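Local coordinates for protein Sqt1 (PDB 4ZOY) that probably serves as a dedicated WD40-repeat chaperone that captures a nascent ribosomal protein during its translation, in the service of ribosome biogenesis, at residues A[326-331]-A[347-352]; A[369-374]-A[403-408]; A[351-356]-A[364-369]; A[375-380]-A[398-403]. All coordinates share one frame; numbering follows the deposited sequence.

Contact 1 (A[326-331]-A[347-352])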
loop_
_atom_site.group_PDB
_atom_site.type_symbol
_atom_site.label_atom_id
_atom_site.label_comp_id
_atom_site.label_asym_id
_atom_site.label_seq_id
_atom_site.Cartn_x
_atom_site.Cartn_y
_atom_site.Cartn_z
ATOM N N ILE A 326 -21.520 4.257 1.716
ATOM C CA ILE A 326 -21.894 3.910 3.062
ATOM C C ILE A 326 -21.128 4.717 4.050
ATOM O O ILE A 326 -21.577 5.047 4.997
ATOM C CB ILE A 326 -21.530 2.417 3.339
ATOM C CG1 ILE A 326 -22.295 1.466 2.444
ATOM C CG2 ILE A 326 -21.729 2.027 4.794
ATOM C CD1 ILE A 326 -23.801 1.545 2.558
ATOM N N GLN A 327 -19.898 4.975 3.811
ATOM C CA GLN A 327 -19.112 5.797 4.715
ATOM C C GLN A 327 -19.228 7.273 4.357
ATOM O O GLN A 327 -19.846 7.620 3.351
ATOM C CB GLN A 327 -17.661 5.313 4.690
ATOM C CG GLN A 327 -17.568 3.876 5.150
ATOM C CD GLN A 327 -16.369 3.150 4.585
ATOM O OE1 GLN A 327 -16.343 2.811 3.408
ATOM N NE2 GLN A 327 -15.372 2.893 5.432
ATOM N N SER A 328 -18.652 8.149 5.179
ATOM C CA SER A 328 -18.985 9.574 5.072
ATOM C C SER A 328 -17.828 10.474 4.661
ATOM O O SER A 328 -18.019 11.669 4.445
ATOM C CB SER A 328 -19.559 10.075 6.407
ATOM O OG SER A 328 -18.560 10.111 7.420
ATOM N N ASP A 329 -16.628 9.917 4.558
ATOM C CA ASP A 329 -15.463 10.724 4.236
ATOM C C ASP A 329 -14.507 9.872 3.396
ATOM O O ASP A 329 -14.774 8.685 3.175
ATOM C CB ASP A 329 -14.796 11.236 5.527
ATOM C CG ASP A 329 -14.015 12.534 5.335
ATOM O OD1 ASP A 329 -13.615 12.878 4.204
ATOM O OD2 ASP A 329 -13.776 13.218 6.357
ATOM N N ASN A 330 -13.418 10.490 2.949
ATOM C CA ASN A 330 -12.463 9.882 2.021
ATOM C C ASN A 330 -12.189 8.408 2.278
ATOM O O ASN A 330 -11.901 7.993 3.408
ATOM C CB ASN A 330 -11.132 10.630 2.071
ATOM C CG ASN A 330 -11.228 12.065 1.570
ATOM O OD1 ASN A 330 -12.300 12.547 1.211
ATOM N ND2 ASN A 330 -10.089 12.754 1.543
ATOM N N ILE A 331 -12.281 7.606 1.219
ATOM C CA ILE A 331 -11.837 6.226 1.300
ATOM C C ILE A 331 -10.333 6.211 1.050
ATOM O O ILE A 331 -9.875 6.392 -0.077
ATOM C CB ILE A 331 -12.557 5.330 0.293
ATOM C CG1 ILE A 331 -14.081 5.385 0.519
ATOM C CG2 ILE A 331 -12.002 3.900 0.391
ATOM C CD1 ILE A 331 -14.519 5.079 1.948
ATOM N N SER A 347 -11.982 4.447 5.958
ATOM C CA SER A 347 -12.352 5.827 5.711
ATOM C C SER A 347 -11.692 6.801 6.672
ATOM O O SER A 347 -11.373 6.442 7.809
ATOM C CB SER A 347 -13.881 5.972 5.814
ATOM O OG SER A 347 -14.291 7.324 5.675
ATOM N N THR A 348 -11.530 8.036 6.205
ATOM C CA THR A 348 -11.122 9.146 7.054
ATOM C C THR A 348 -12.058 9.328 8.260
ATOM O O THR A 348 -11.644 9.868 9.296
ATOM C CB THR A 348 -11.056 10.429 6.207
ATOM O OG1 THR A 348 -10.085 10.234 5.172
ATOM C CG2 THR A 348 -10.664 11.652 7.034
ATOM N N ASP A 349 -13.301 8.860 8.152
ATOM C CA ASP A 349 -14.251 9.039 9.250
ATOM C C ASP A 349 -14.091 8.019 10.380
ATOM O O ASP A 349 -14.869 8.026 11.337
ATOM C CB ASP A 349 -15.695 9.033 8.727
ATOM C CG ASP A 349 -16.175 7.670 8.236
ATOM O OD1 ASP A 349 -15.519 6.632 8.456
ATOM O OD2 ASP A 349 -17.267 7.651 7.631
ATOM N N GLY A 350 -13.086 7.151 10.277
ATOM C CA GLY A 350 -12.804 6.189 11.333
ATOM C C GLY A 350 -13.419 4.805 11.174
ATOM O O GLY A 350 -13.168 3.915 11.990
ATOM N N SER A 351 -14.222 4.615 10.125
ATOM C CA SER A 351 -14.923 3.351 9.942
ATOM C C SER A 351 -14.266 2.463 8.896
ATOM O O SER A 351 -13.526 2.931 8.034
ATOM C CB SER A 351 -16.377 3.584 9.529
ATOM O OG SER A 351 -16.448 4.121 8.213
ATOM N N ILE A 352 -14.568 1.179 9.002
ATOM C CA ILE A 352 -14.241 0.218 7.969
ATOM C C ILE A 352 -15.567 -0.329 7.485
ATOM O O ILE A 352 -16.462 -0.577 8.287
ATOM C CB ILE A 352 -13.345 -0.912 8.498
ATOM C CG1 ILE A 352 -12.002 -0.337 8.974
ATOM C CG2 ILE A 352 -13.166 -2.021 7.441
ATOM C CD1 ILE A 352 -11.164 -1.332 9.749
#

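Contact 2 (A[369-374]-A[403-408])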
loop_
_atom_site.group_PDB
_atom_site.type_symbol
_atom_site.label_atom_id
_atom_site.label_comp_id
_atom_site.label_asym_id
_atom_site.label_seq_id
_atom_site.Cartn_x
_atom_site.Cartn_y
_atom_site.Cartn_z
ATOM N N GLY A 369 -16.396 3.502 13.916
ATOM C CA GLY A 369 -15.465 3.711 15.013
ATOM C C GLY A 369 -14.392 2.645 15.146
ATOM O O GLY A 369 -13.864 2.409 16.233
ATOM N N ALA A 370 -14.062 1.987 14.035
ATOM C CA ALA A 370 -12.968 1.026 14.012
ATOM C C ALA A 370 -11.679 1.665 14.520
ATOM O O ALA A 370 -10.883 1.013 15.201
ATOM C CB ALA A 370 -12.768 0.482 12.595
ATOM N N HIS A 371 -11.491 2.941 14.193
ATOM C CA HIS A 371 -10.397 3.703 14.781
ATOM C C HIS A 371 -10.937 4.993 15.381
ATOM O O HIS A 371 -10.439 6.094 15.117
ATOM C CB HIS A 371 -9.302 3.943 13.743
ATOM C CG HIS A 371 -8.522 2.701 13.454
ATOM N ND1 HIS A 371 -7.389 2.347 14.156
ATOM C CD2 HIS A 371 -8.763 1.681 12.595
ATOM C CE1 HIS A 371 -6.960 1.170 13.740
ATOM N NE2 HIS A 371 -7.777 0.744 12.791
ATOM N N ALA A 372 -11.956 4.815 16.220
ATOM C CA ALA A 372 -12.700 5.925 16.807
ATOM C C ALA A 372 -13.179 6.867 15.702
ATOM O O ALA A 372 -13.734 6.408 14.707
ATOM C CB ALA A 372 -11.841 6.657 17.835
ATOM N N GLU A 373 -12.965 8.167 15.851
ATOM C CA GLU A 373 -13.340 9.108 14.802
ATOM C C GLU A 373 -12.107 9.630 14.069
ATOM O O GLU A 373 -12.165 10.663 13.396
ATOM C CB GLU A 373 -14.158 10.272 15.377
ATOM C CG GLU A 373 -15.582 9.885 15.802
ATOM C CD GLU A 373 -15.621 8.951 17.000
ATOM O OE1 GLU A 373 -15.146 9.358 18.085
ATOM O OE2 GLU A 373 -16.123 7.811 16.861
ATOM N N ASP A 374 -10.995 8.908 14.200
ATOM C CA ASP A 374 -9.744 9.264 13.539
ATOM C C ASP A 374 -9.597 8.471 12.245
ATOM O O ASP A 374 -10.122 7.368 12.139
ATOM C CB ASP A 374 -8.544 8.992 14.454
ATOM C CG ASP A 374 -8.642 9.724 15.784
ATOM O OD1 ASP A 374 -8.544 10.965 15.776
ATOM O OD2 ASP A 374 -8.805 9.050 16.829
ATOM N N VAL A 403 -3.576 3.323 17.011
ATOM C CA VAL A 403 -3.788 1.910 17.315
ATOM C C VAL A 403 -3.768 1.059 16.046
ATOM O O VAL A 403 -4.168 1.518 14.969
ATOM C CB VAL A 403 -5.120 1.704 18.065
ATOM C CG1 VAL A 403 -5.262 0.273 18.541
ATOM C CG2 VAL A 403 -5.194 2.661 19.267
ATOM N N VAL A 404 -3.245 -0.156 16.173
ATOM C CA VAL A 404 -3.341 -1.173 15.129
ATOM C C VAL A 404 -4.341 -2.210 15.604
ATOM O O VAL A 404 -4.323 -2.617 16.766
ATOM C CB VAL A 404 -1.983 -1.837 14.841
ATOM C CG1 VAL A 404 -2.116 -2.868 13.714
ATOM C CG2 VAL A 404 -0.949 -0.789 14.496
ATOM N N ARG A 405 -5.242 -2.626 14.721
ATOM C CA ARG A 405 -6.254 -3.599 15.103
ATOM C C ARG A 405 -6.337 -4.735 14.108
ATOM O O ARG A 405 -5.932 -4.596 12.959
ATOM C CB ARG A 405 -7.623 -2.924 15.250
ATOM C CG ARG A 405 -7.696 -1.968 16.434
ATOM C CD ARG A 405 -9.100 -1.502 16.780
ATOM N NE ARG A 405 -9.045 -0.777 18.050
ATOM C CZ ARG A 405 -8.857 0.533 18.149
ATOM N NH1 ARG A 405 -8.752 1.285 17.064
ATOM N NH2 ARG A 405 -8.776 1.103 19.350
ATOM N N ARG A 406 -6.855 -5.874 14.558
ATOM C CA ARG A 406 -7.108 -6.947 13.619
ATOM C C ARG A 406 -8.530 -7.426 13.808
ATOM O O ARG A 406 -9.029 -7.530 14.940
ATOM C CB ARG A 406 -6.131 -8.084 13.778
ATOM C CG ARG A 406 -6.368 -9.113 12.676
ATOM C CD ARG A 406 -5.274 -10.071 12.617
ATOM N NE ARG A 406 -4.021 -9.479 12.187
ATOM C CZ ARG A 406 -2.845 -10.057 12.393
ATOM N NH1 ARG A 406 -2.784 -11.205 13.071
ATOM N NH2 ARG A 406 -1.741 -9.510 11.942
ATOM N N TRP A 407 -9.172 -7.698 12.679
ATOM C CA TRP A 407 -10.598 -7.946 12.615
ATOM C C TRP A 407 -10.880 -9.278 11.963
ATOM O O TRP A 407 -10.217 -9.658 10.991
ATOM C CB TRP A 407 -11.303 -6.849 11.819
ATOM C CG TRP A 407 -10.942 -5.468 12.237
ATOM C CD1 TRP A 407 -9.930 -4.702 11.746
ATOM C CD2 TRP A 407 -11.606 -4.684 13.225
ATOM N NE1 TRP A 407 -9.922 -3.480 12.371
ATOM C CE2 TRP A 407 -10.935 -3.447 13.292
ATOM C CE3 TRP A 407 -12.692 -4.913 14.077
ATOM C CZ2 TRP A 407 -11.322 -2.439 14.163
ATOM C CZ3 TRP A 407 -13.078 -3.911 14.939
ATOM C CH2 TRP A 407 -12.395 -2.689 14.977
ATOM N N ASP A 408 -11.871 -9.966 12.516
ATOM C CA ASP A 408 -12.456 -11.170 11.940
ATOM C C ASP A 408 -13.695 -10.738 11.164
ATOM O O ASP A 408 -14.678 -10.293 11.754
ATOM C CB ASP A 408 -12.781 -12.158 13.079
ATOM C CG ASP A 408 -13.668 -13.321 12.660
ATOM O OD1 ASP A 408 -13.941 -13.535 11.462
ATOM O OD2 ASP A 408 -14.084 -14.045 13.592
#

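Contact 3 (A[351-356]-A[364-369])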
loop_
_atom_site.group_PDB
_atom_site.type_symbol
_atom_site.label_atom_id
_atom_site.label_comp_id
_atom_site.label_asym_id
_atom_site.label_seq_id
_atom_site.Cartn_x
_atom_site.Cartn_y
_atom_site.Cartn_z
ATOM N N SER A 351 -14.222 4.615 10.125
ATOM C CA SER A 351 -14.923 3.351 9.942
ATOM C C SER A 351 -14.266 2.463 8.896
ATOM O O SER A 351 -13.526 2.931 8.034
ATOM C CB SER A 351 -16.377 3.584 9.529
ATOM O OG SER A 351 -16.448 4.121 8.213
ATOM N N ILE A 352 -14.568 1.179 9.002
ATOM C CA ILE A 352 -14.241 0.218 7.969
ATOM C C ILE A 352 -15.567 -0.329 7.485
ATOM O O ILE A 352 -16.462 -0.577 8.287
ATOM C CB ILE A 352 -13.345 -0.912 8.498
ATOM C CG1 ILE A 352 -12.002 -0.337 8.974
ATOM C CG2 ILE A 352 -13.166 -2.021 7.441
ATOM C CD1 ILE A 352 -11.164 -1.332 9.749
ATOM N N ALA A 353 -15.702 -0.502 6.174
ATOM C CA ALA A 353 -16.881 -1.137 5.609
ATOM C C ALA A 353 -16.470 -2.362 4.803
ATOM O O ALA A 353 -15.423 -2.374 4.158
ATOM C CB ALA A 353 -17.659 -0.148 4.757
ATOM N N VAL A 354 -17.282 -3.404 4.885
ATOM C CA VAL A 354 -16.994 -4.677 4.242
ATOM C C VAL A 354 -18.137 -4.996 3.299
ATOM O O VAL A 354 -19.302 -4.979 3.705
ATOM C CB VAL A 354 -16.817 -5.802 5.274
ATOM C CG1 VAL A 354 -16.441 -7.127 4.600
ATOM C CG2 VAL A 354 -15.764 -5.407 6.303
ATOM N N PHE A 355 -17.797 -5.285 2.046
ATOM C CA PHE A 355 -18.802 -5.562 1.014
ATOM C C PHE A 355 -18.634 -6.971 0.444
ATOM O O PHE A 355 -17.507 -7.460 0.294
ATOM C CB PHE A 355 -18.688 -4.536 -0.113
ATOM C CG PHE A 355 -18.788 -3.115 0.352
ATOM C CD1 PHE A 355 -20.027 -2.508 0.469
ATOM C CD2 PHE A 355 -17.646 -2.380 0.670
ATOM C CE1 PHE A 355 -20.138 -1.197 0.892
ATOM C CE2 PHE A 355 -17.749 -1.065 1.108
ATOM C CZ PHE A 355 -18.998 -0.467 1.216
ATOM N N ASP A 356 -19.750 -7.607 0.100
ATOM C CA ASP A 356 -19.747 -8.953 -0.480
ATOM C C ASP A 356 -19.634 -8.905 -2.007
ATOM O O ASP A 356 -20.582 -8.543 -2.707
ATOM C CB ASP A 356 -21.012 -9.698 -0.052
ATOM C CG ASP A 356 -20.874 -10.375 1.313
ATOM O OD1 ASP A 356 -19.816 -10.225 1.971
ATOM O OD2 ASP A 356 -21.829 -11.069 1.723
ATOM N N ARG A 364 -21.812 -6.064 3.989
ATOM C CA ARG A 364 -21.698 -7.151 4.949
ATOM C C ARG A 364 -21.632 -6.600 6.368
ATOM O O ARG A 364 -22.274 -7.107 7.274
ATOM C CB ARG A 364 -20.454 -7.993 4.653
ATOM C CG ARG A 364 -20.437 -9.328 5.365
ATOM C CD ARG A 364 -19.103 -10.043 5.156
ATOM N NE ARG A 364 -19.107 -11.365 5.773
ATOM C CZ ARG A 364 -19.338 -12.493 5.111
ATOM N NH1 ARG A 364 -19.571 -12.469 3.805
ATOM N NH2 ARG A 364 -19.330 -13.651 5.755
ATOM N N ARG A 365 -20.839 -5.559 6.548
ATOM C CA ARG A 365 -20.667 -4.971 7.863
ATOM C C ARG A 365 -20.113 -3.566 7.750
ATOM O O ARG A 365 -19.213 -3.296 6.953
ATOM C CB ARG A 365 -19.735 -5.829 8.723
ATOM C CG ARG A 365 -19.734 -5.442 10.198
ATOM C CD ARG A 365 -19.237 -6.587 11.065
ATOM N NE ARG A 365 -19.596 -6.399 12.467
ATOM C CZ ARG A 365 -19.501 -7.348 13.394
ATOM N NH1 ARG A 365 -19.055 -8.555 13.064
ATOM N NH2 ARG A 365 -19.852 -7.089 14.649
ATOM N N HIS A 366 -20.659 -2.665 8.559
ATOM C CA HIS A 366 -20.146 -1.316 8.682
ATOM C C HIS A 366 -19.576 -1.184 10.087
ATOM O O HIS A 366 -20.324 -1.083 11.063
ATOM C CB HIS A 366 -21.261 -0.295 8.431
ATOM C CG HIS A 366 -20.788 1.125 8.360
ATOM N ND1 HIS A 366 -21.666 2.188 8.310
ATOM C CD2 HIS A 366 -19.545 1.661 8.305
ATOM C CE1 HIS A 366 -20.983 3.317 8.244
ATOM N NE2 HIS A 366 -19.693 3.026 8.232
ATOM N N LEU A 367 -18.253 -1.228 10.185
ATOM C CA LEU A 367 -17.567 -1.124 11.475
ATOM C C LEU A 367 -17.327 0.341 11.804
ATOM O O LEU A 367 -16.266 0.906 11.505
ATOM C CB LEU A 367 -16.241 -1.894 11.456
ATOM C CG LEU A 367 -16.313 -3.405 11.253
ATOM C CD1 LEU A 367 -14.918 -3.971 11.027
ATOM C CD2 LEU A 367 -16.975 -4.079 12.448
ATOM N N ARG A 368 -18.331 0.974 12.399
ATOM C CA ARG A 368 -18.211 2.372 12.777
ATOM C C ARG A 368 -17.251 2.493 13.950
ATOM O O ARG A 368 -17.270 1.673 14.858
ATOM C CB ARG A 368 -19.576 2.972 13.146
ATOM C CG ARG A 368 -20.652 2.802 12.079
ATOM C CD ARG A 368 -22.026 3.138 12.668
ATOM N NE ARG A 368 -23.126 2.862 11.744
ATOM C CZ ARG A 368 -23.735 3.790 11.014
ATOM N NH1 ARG A 368 -23.346 5.055 11.094
ATOM N NH2 ARG A 368 -24.732 3.457 10.200
ATOM N N GLY A 369 -16.396 3.502 13.916
ATOM C CA GLY A 369 -15.465 3.711 15.013
ATOM C C GLY A 369 -14.392 2.645 15.146
ATOM O O GLY A 369 -13.864 2.409 16.233
HETATM O O HOH W 1 -19.140 5.891 8.434
#

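Contact 4 (A[375-380]-A[398-403])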
loop_
_atom_site.group_PDB
_atom_site.type_symbol
_atom_site.label_atom_id
_atom_site.label_comp_id
_atom_site.label_asym_id
_atom_site.label_seq_id
_atom_site.Cartn_x
_atom_site.Cartn_y
_atom_site.Cartn_z
ATOM N N PRO A 375 -8.880 9.026 11.262
ATOM C CA PRO A 375 -8.720 8.335 9.971
ATOM C C PRO A 375 -8.193 6.904 10.040
ATOM O O PRO A 375 -7.223 6.605 10.740
ATOM C CB PRO A 375 -7.716 9.218 9.235
ATOM C CG PRO A 375 -8.036 10.587 9.726
ATOM C CD PRO A 375 -8.464 10.439 11.173
ATOM N N VAL A 376 -8.857 6.013 9.314
ATOM C CA VAL A 376 -8.315 4.694 9.049
ATOM C C VAL A 376 -7.354 4.855 7.887
ATOM O O VAL A 376 -7.757 5.207 6.779
ATOM C CB VAL A 376 -9.403 3.671 8.695
ATOM C CG1 VAL A 376 -8.788 2.284 8.528
ATOM C CG2 VAL A 376 -10.478 3.637 9.763
ATOM N N VAL A 377 -6.079 4.629 8.151
ATOM C CA VAL A 377 -5.019 4.928 7.204
ATOM C C VAL A 377 -4.766 3.772 6.233
ATOM O O VAL A 377 -4.532 3.981 5.028
ATOM C CB VAL A 377 -3.731 5.283 7.967
ATOM C CG1 VAL A 377 -2.538 5.378 7.031
ATOM C CG2 VAL A 377 -3.934 6.602 8.743
ATOM N N LYS A 378 -4.803 2.551 6.755
ATOM C CA LYS A 378 -4.505 1.374 5.955
ATOM C C LYS A 378 -5.266 0.174 6.455
ATOM O O LYS A 378 -5.364 -0.042 7.660
ATOM C CB LYS A 378 -2.998 1.084 5.989
ATOM C CG LYS A 378 -2.592 -0.166 5.207
ATOM C CD LYS A 378 -1.080 -0.340 5.187
ATOM C CE LYS A 378 -0.684 -1.677 4.578
ATOM N NZ LYS A 378 0.769 -1.722 4.239
ATOM N N VAL A 379 -5.795 -0.609 5.519
ATOM C CA VAL A 379 -6.331 -1.931 5.814
ATOM C C VAL A 379 -5.635 -2.930 4.904
ATOM O O VAL A 379 -5.322 -2.630 3.736
ATOM C CB VAL A 379 -7.863 -2.019 5.626
ATOM C CG1 VAL A 379 -8.576 -1.023 6.521
ATOM C CG2 VAL A 379 -8.281 -1.812 4.145
ATOM N N GLU A 380 -5.375 -4.120 5.433
ATOM C CA GLU A 380 -4.654 -5.141 4.660
ATOM C C GLU A 380 -4.959 -6.525 5.199
ATOM O O GLU A 380 -4.845 -6.762 6.410
ATOM C CB GLU A 380 -3.145 -4.883 4.690
ATOM C CG GLU A 380 -2.348 -5.854 3.816
ATOM C CD GLU A 380 -0.857 -5.670 3.987
ATOM O OE1 GLU A 380 -0.274 -4.765 3.341
ATOM O OE2 GLU A 380 -0.265 -6.426 4.775
ATOM N N CYS A 398 -4.775 0.142 10.598
ATOM C CA CYS A 398 -4.125 1.111 11.483
ATOM C C CYS A 398 -4.765 2.466 11.281
ATOM O O CYS A 398 -5.371 2.730 10.245
ATOM C CB CYS A 398 -2.609 1.163 11.232
ATOM S SG CYS A 398 -2.117 1.986 9.691
ATOM N N GLY A 399 -4.649 3.327 12.285
ATOM C CA GLY A 399 -5.353 4.588 12.239
ATOM C C GLY A 399 -4.646 5.709 12.952
ATOM O O GLY A 399 -3.662 5.508 13.676
ATOM N N MET A 400 -5.170 6.907 12.744
ATOM C CA MET A 400 -4.617 8.082 13.388
ATOM C C MET A 400 -5.000 8.164 14.860
ATOM O O MET A 400 -4.639 9.126 15.538
ATOM C CB MET A 400 -5.054 9.338 12.645
ATOM C CG MET A 400 -4.422 9.460 11.269
ATOM S SD MET A 400 -2.617 9.551 11.333
ATOM C CE MET A 400 -2.360 11.180 12.015
ATOM N N ASP A 401 -5.706 7.158 15.364
ATOM C CA ASP A 401 -5.912 7.055 16.803
ATOM C C ASP A 401 -4.678 6.451 17.478
ATOM O O ASP A 401 -4.611 6.372 18.697
ATOM C CB ASP A 401 -7.190 6.249 17.128
ATOM C CG ASP A 401 -7.154 4.818 16.618
ATOM O OD1 ASP A 401 -6.270 4.476 15.809
ATOM O OD2 ASP A 401 -8.034 4.055 17.054
ATOM N N GLY A 402 -3.701 6.031 16.678
ATOM C CA GLY A 402 -2.471 5.475 17.208
ATOM C C GLY A 402 -2.530 3.987 17.495
ATOM O O GLY A 402 -1.621 3.446 18.124
ATOM N N VAL A 403 -3.576 3.323 17.011
ATOM C CA VAL A 403 -3.788 1.910 17.315
ATOM C C VAL A 403 -3.768 1.059 16.046
ATOM O O VAL A 403 -4.168 1.518 14.969
ATOM C CB VAL A 403 -5.120 1.704 18.065
ATOM C CG1 VAL A 403 -5.262 0.273 18.541
ATOM C CG2 VAL A 403 -5.194 2.661 19.267
#

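Contact 1 (A[326-331]-A[347-352])
Ser328 and Asp349 join a loop entering a WD40 propeller blade to the type I turn, Ser347 to Gly350, that links two of its strands. The Asp349 CG stands between its own backbone N and carbonyl carbon (chi1 70°), placing OD2 at Ser328 and OD1 at Ser351. Asp349 OD2 accepts a hydrogen bond from Ser328 OG on its anti lone pair at 2.8 Å and another from Ser328 N, 32° out of the carboxylate plane. Asp349 OD1 binds Ser351 N, closing an Asx turn, and Ser351 OG at 2.7 Å. Were an alanine here, the amide and hydroxyl of Ser328 would probably lose their common acceptor, and Ser351 N and OG would lose theirs. Gln327 is long enough to lay its amide against the turn, with Ser351 OG in the amide plane, 3.2 Å from Gln327 NE2; that NE2 also binds Ala345 O. Thr348 crosses Asp329, its CG2 methyl 3.5 Å from Asp329 OD2, and lies beside Asn330, pointing the same way. Ser347 serves two ends: its OG accepts from Asp349 N in an ST turn and donates to Asp329 O at 2.9 Å, standing 68° above that carbonyl's plane.

Contact 2 (A[369-374]-A[403-408])
Apolar contact is confined to Ala370 and Trp407: the methyl CB of Ala370 rests 3.6 Å from CZ2 of the Trp407 indole, with CH2 close behind. The small alanine suits a place where a bulky ring already fills the room, and the ring edge also meets Ala370 O in its plane. Chi1 of -49° sets CG of Trp407 beside the backbone N and directs the six-membered ring at the loop.

The polar contacts gather round two flat groups. The His371 ring presents its edge to the backbone at Val403, with His371 CE1 3.1 Å from Val403 O near the ring plane. Both imidazole nitrogens are engaged beyond the two segments: ND1 with Asp401 OD1, and NE2 with Ser397 OG, which also receives Trp407 NE1. Asp401, His371, Ser397 and Trp407 thus make up the hydrogen-bonded tetrad characteristic of WD40 repeats, Trp407 being the tryptophan of the Trp-Asp pair that names the family.

Charge enters through Arg405, extended from CG to NE and running alongside His371 but pointing the other way, the guanidinium and imidazole planes 60° apart. Arg405 NH1 lies 2.8 Å from Ala370 O. His371 ND1 is at the guanidinium edge, 3.4 Å from Arg405 NH1. CG1 of Val403 sits over the centre of one face of the Arg405 guanidinium, 3.6 Å above its plane. Salt bridges from Arg405 NE to Glu444 and from NH1 to Asp401 anchor the group; a long, charged residue can span these partners at once.

Contact 3 (A[351-356]-A[364-369])
Val354 O is gripped by two amides of the opposite strand, Arg364 N at 2.7 Å and Arg365 N at 3.3 Å, so both residues face Val354 in a classic beta bulge. Beyond it the pairing is regular. Val354 N donates a hydrogen bond to Arg365 O, and Ile352 exchanges both bonds with Leu367, the return bond from Leu367 N to Ile352 O measuring 2.7 Å. Arg364 runs extended, CG opposite the backbone N (chi1 -166°), past Val354 CG1 to Asp356. Arg364 NH1 meets Asp356 OD1 at 2.9 Å, in the guanidinium plane and on the syn side of the carboxylate. Arg359 takes the other oxygen of Asp356, while Arg364 NH2 reaches Arg410 O. A leucine in place of Arg364 would probably leave Asp356 OD1 without its salt-bridge mate and Arg410 O without this donor. At the other end His366 turns its ring edge to Ser351, whose OG is engaged chiefly by Asp349: a weak bond joins His366 NE2 to Ser351 OG at 3.4 Å, and a water 2.9 Å from His366 NE2 donates to the same hydroxyl. CG of Arg368 covers one face of that ring. Ile352 and Leu367, both buried and apolar, touch Trp407. Strands 352-356 and 364-367, 176° apart in direction, form the hairpin of the third and fourth strands of a four-stranded WD40 blade.

Contact 4 (A[375-380]-A[398-403])
Met400 lays its CB and CG across Pro375 and Val377: Met400 CG lies 3.8 Å from Val377 CG2 and nearly as close to Pro375 CB. Bends at chi2 (-61°) and chi3 then lead the end of the chain away, with SD still near Val377 CG2. A flexible, unbranched methionine can shape itself to the proline ring and the valine methyl together. Cys398 SG lies 3.9 Å from Lys378 CB and only slightly farther from Val377 CB. Both of those residues face Cys398 because a classic beta bulge shifts the register: Val377 N binds Cys398 O at 2.9 Å, and Cys398 N binds Lys378 O at 3.0 Å. Beyond the bulge Met400 N holds Pro375 O, 2.9 Å away and in its carbonyl plane. Gly399 suits its place, since a CB there would come only 3.1 Å from Pro375 O. Asp401 OD1 accepts from Val403 N, an Asx turn that overlaps and runs on from the type I turn Gly399 to Gly402. Strands 376-381 and 394-399 are the first two of their blade; strand 457-461 of the next sheet packs on Cys398 and Met400, while Ser347 and Ser333 of the preceding blade bond to Val376 and Val379.

The four contacts lie on one side of the chain's centre, at the junction of two adjacent four-stranded blades in a propeller of eight such sheets. Contacts 1 and 3, about 9 Å between centres, belong to the blade of strands 331-336 to 362-367 and share Ser351 and Ile352. Contacts 2 and 4, with centres about 7 Å apart, meet at Val403 in the following blade, contact 4 falling within the chain span of contact 2. Gly369 passes the chain from contact 3 to contact 2. Ile352 CD1 packs on Trp407 and Ala370, and Gly350 O probably bonds to His371 N, tying the successive WD40 blades together.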